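Local atomic coordinates of sweet protein mabinlin-2 chain B (Capparis masaikai, PDB entry 2DS2), a protein that serves as a heat-stable 2S albumin storage protein of the seed and also has sweetness-inducing activity. Residues B[38-41]-B[42-46]. Sequence-based numbering, arbitrary orientation.
Sequences IIQG and PQQLR
With its CG between the backbone N and the carbonyl carbon (chi1 75°) and a bend at the next bond, Gln43 folds its amide back over Gly41, while Ile39 CG2, anti to the backbone N, lies against the backbone of Leu45. These residues meet in the link between helix 22-36 and helix 42-58 of this all-helical 2S albumin chain, at a helix N-terminus where Gly41 is the N-cap and Pro42 the first helical residue. The first turn closes through Leu45 N, which donates to Gly41 O at 3.0 Å in a nearly straight bond (160°), and Arg46 N repeats the pattern on Pro42 O. The OE1 of Gln43 comes within 3.2 Å of Gly41 N, but the angle is too poor for a hydrogen bond, and the amide carbon CD packs against Gly41 C at 3.7 Å. On the other flank, the CG2 methyl of Ile39 lies 3.7 Å from Leu45 N and 4.1 Å from Leu45 CB, and both side chains also rest on Leu34 of helix 22-36, tying the link to the helix pair. The side chains of Gln40 and Gln44 cross, their amide planes 77° apart, Gln40 CG lying 3.7 Å from Gln44 CD; a polar side chain of another chain packs on Gln40. With an alanine in place of Gln43, the folded-back amide is gone, which would probably leave the backbone of Gly41 less covered on that side. The one clear hydrogen bond between link and helix runs from backbone to backbone, Leu45 N to Gly41 O, and Pro42 in the first helical position has no N-H that would need an acceptor; around this start Gln40 lies at the surface, whereas Gln44 is buried.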
ATOM      1  N   ILE B  38      -6.756  -4.639  13.453  1.00 22.93           N
ATOM      2  CA  ILE B  38      -7.204  -5.970  13.787  1.00 22.17           C
ATOM      3  C   ILE B  38      -7.603  -6.614  12.465  1.00 33.72           C
ATOM      4  O   ILE B  38      -8.595  -6.219  11.841  1.00 30.15           O
ATOM      5  CB  ILE B  38      -8.425  -5.947  14.735  1.00 21.39           C
ATOM      6  CG1 ILE B  38      -8.004  -5.399  16.103  1.00 32.58           C
ATOM      7  CG2 ILE B  38      -8.996  -7.353  14.879  1.00 25.23           C
ATOM      8  CD1 ILE B  38      -9.168  -5.203  17.061  1.00 35.24           C
ATOM      9  N   ILE B  39      -6.801  -7.573  12.015  1.00 25.85           N
ATOM     10  CA  ILE B  39      -7.101  -8.275  10.776  1.00 26.60           C
ATOM     11  C   ILE B  39      -7.729  -9.598  11.208  1.00 33.64           C
ATOM     12  O   ILE B  39      -7.052 -10.515  11.676  1.00 33.40           O
ATOM     13  CB  ILE B  39      -5.824  -8.482   9.941  1.00 27.16           C
ATOM     14  CG1 ILE B  39      -5.191  -7.114   9.645  1.00 28.28           C
ATOM     15  CG2 ILE B  39      -6.149  -9.180   8.628  1.00 30.93           C
ATOM     16  CD1 ILE B  39      -6.132  -6.123   8.959  1.00 27.79           C
ATOM     17  N   GLN B  40      -9.049  -9.648  11.063  1.00 34.46           N
ATOM     18  CA  GLN B  40      -9.894 -10.772  11.456  1.00 36.84           C
ATOM     19  C   GLN B  40      -9.497 -12.179  11.044  1.00 37.61           C
ATOM     20  O   GLN B  40      -9.479 -13.086  11.877  1.00 43.29           O
ATOM     21  CB  GLN B  40     -11.322 -10.493  10.991  1.00 34.31           C
ATOM     22  CG  GLN B  40     -11.820  -9.134  11.448  1.00 45.35           C
ATOM     23  CD  GLN B  40     -13.257  -8.863  11.062  1.00 51.73           C
ATOM     24  OE1 GLN B  40     -14.147  -9.674  11.324  1.00 60.95           O
ATOM     25  NE2 GLN B  40     -13.493  -7.710  10.450  1.00 54.48           N
ATOM     26  N   GLY B  41      -9.196 -12.377   9.768  1.00 34.25           N
ATOM     27  CA  GLY B  41      -8.828 -13.708   9.327  1.00 31.77           C
ATOM     28  C   GLY B  41      -8.122 -13.762   7.988  1.00 36.35           C
ATOM     29  O   GLY B  41      -7.682 -12.736   7.467  1.00 30.11           O
ATOM     30  N   PRO B  42      -8.001 -14.964   7.405  1.00 36.45           N
ATOM     31  CA  PRO B  42      -7.348 -15.209   6.115  1.00 33.07           C
ATOM     32  C   PRO B  42      -7.904 -14.371   4.964  1.00 31.15           C
ATOM     33  O   PRO B  42      -7.149 -13.852   4.148  1.00 32.57           O
ATOM     34  CB  PRO B  42      -7.573 -16.707   5.899  1.00 35.53           C
ATOM     35  CG  PRO B  42      -7.603 -17.241   7.287  1.00 39.93           C
ATOM     36  CD  PRO B  42      -8.457 -16.232   8.002  1.00 38.83           C
ATOM     37  N   GLN B  43      -9.227 -14.245   4.901  1.00 36.37           N
ATOM     38  CA  GLN B  43      -9.878 -13.478   3.846  1.00 37.36           C
ATOM     39  C   GLN B  43      -9.471 -12.001   3.883  1.00 34.57           C
ATOM     40  O   GLN B  43      -9.075 -11.429   2.862  1.00 33.34           O
ATOM     41  CB  GLN B  43     -11.401 -13.604   3.974  1.00 45.08           C
ATOM     42  CG  GLN B  43     -12.022 -12.790   5.113  1.00 52.64           C
ATOM     43  CD  GLN B  43     -11.469 -13.145   6.486  1.00 55.71           C
ATOM     44  OE1 GLN B  43     -11.333 -12.278   7.354  1.00 48.72           O
ATOM     45  NE2 GLN B  43     -11.165 -14.422   6.694  1.00 47.13           N
ATOM     46  N   GLN B  44      -9.572 -11.384   5.058  1.00 31.35           N
ATOM     47  CA  GLN B  44      -9.207  -9.980   5.214  1.00 31.58           C
ATOM     48  C   GLN B  44      -7.732  -9.740   4.932  1.00 29.49           C
ATOM     49  O   GLN B  44      -7.365  -8.727   4.339  1.00 29.20           O
ATOM     50  CB  GLN B  44      -9.522  -9.492   6.625  1.00 30.98           C
ATOM     51  CG  GLN B  44     -10.954  -9.055   6.822  1.00 41.08           C
ATOM     52  CD  GLN B  44     -11.098  -8.094   7.984  1.00 49.80           C
ATOM     53  OE1 GLN B  44     -12.175  -7.549   8.221  1.00 57.17           O
ATOM     54  NE2 GLN B  44     -10.010  -7.879   8.715  1.00 45.44           N
ATOM     55  N   LEU B  45      -6.890 -10.666   5.376  1.00 27.90           N
ATOM     56  CA  LEU B  45      -5.456 -10.548   5.152  1.00 29.47           C
ATOM     57  C   LEU B  45      -5.206 -10.539   3.650  1.00 30.67           C
ATOM     58  O   LEU B  45      -4.405  -9.754   3.143  1.00 30.60           O
ATOM     59  CB  LEU B  45      -4.714 -11.724   5.788  1.00 28.04           C
ATOM     60  CG  LEU B  45      -3.189 -11.698   5.665  1.00 30.88           C
ATOM     61  CD1 LEU B  45      -2.643 -10.509   6.432  1.00 37.31           C
ATOM     62  CD2 LEU B  45      -2.598 -12.991   6.199  1.00 34.67           C
ATOM     63  N   ARG B  46      -5.905 -11.417   2.939  1.00 30.35           N
ATOM     64  CA  ARG B  46      -5.757 -11.502   1.495  1.00 33.94           C
ATOM     65  C   ARG B  46      -6.121 -10.187   0.820  1.00 26.90           C
ATOM     66  O   ARG B  46      -5.372  -9.686  -0.013  1.00 30.56           O
ATOM     67  CB  ARG B  46      -6.646 -12.619   0.937  1.00 36.15           C
ATOM     68  CG  ARG B  46      -6.694 -12.675  -0.578  1.00 42.46           C
ATOM     69  CD  ARG B  46      -7.879 -13.511  -1.042  1.00 52.49           C
ATOM     70  NE  ARG B  46      -9.140 -12.971  -0.534  1.00 47.02           N
ATOM     71  CZ  ARG B  46      -9.973 -13.633   0.264  1.00 52.91           C
ATOM     72  NH1 ARG B  46      -9.690 -14.874   0.649  1.00 38.49           N
ATOM     73  NH2 ARG B  46     -11.087 -13.049   0.684  1.00 50.33           N
TER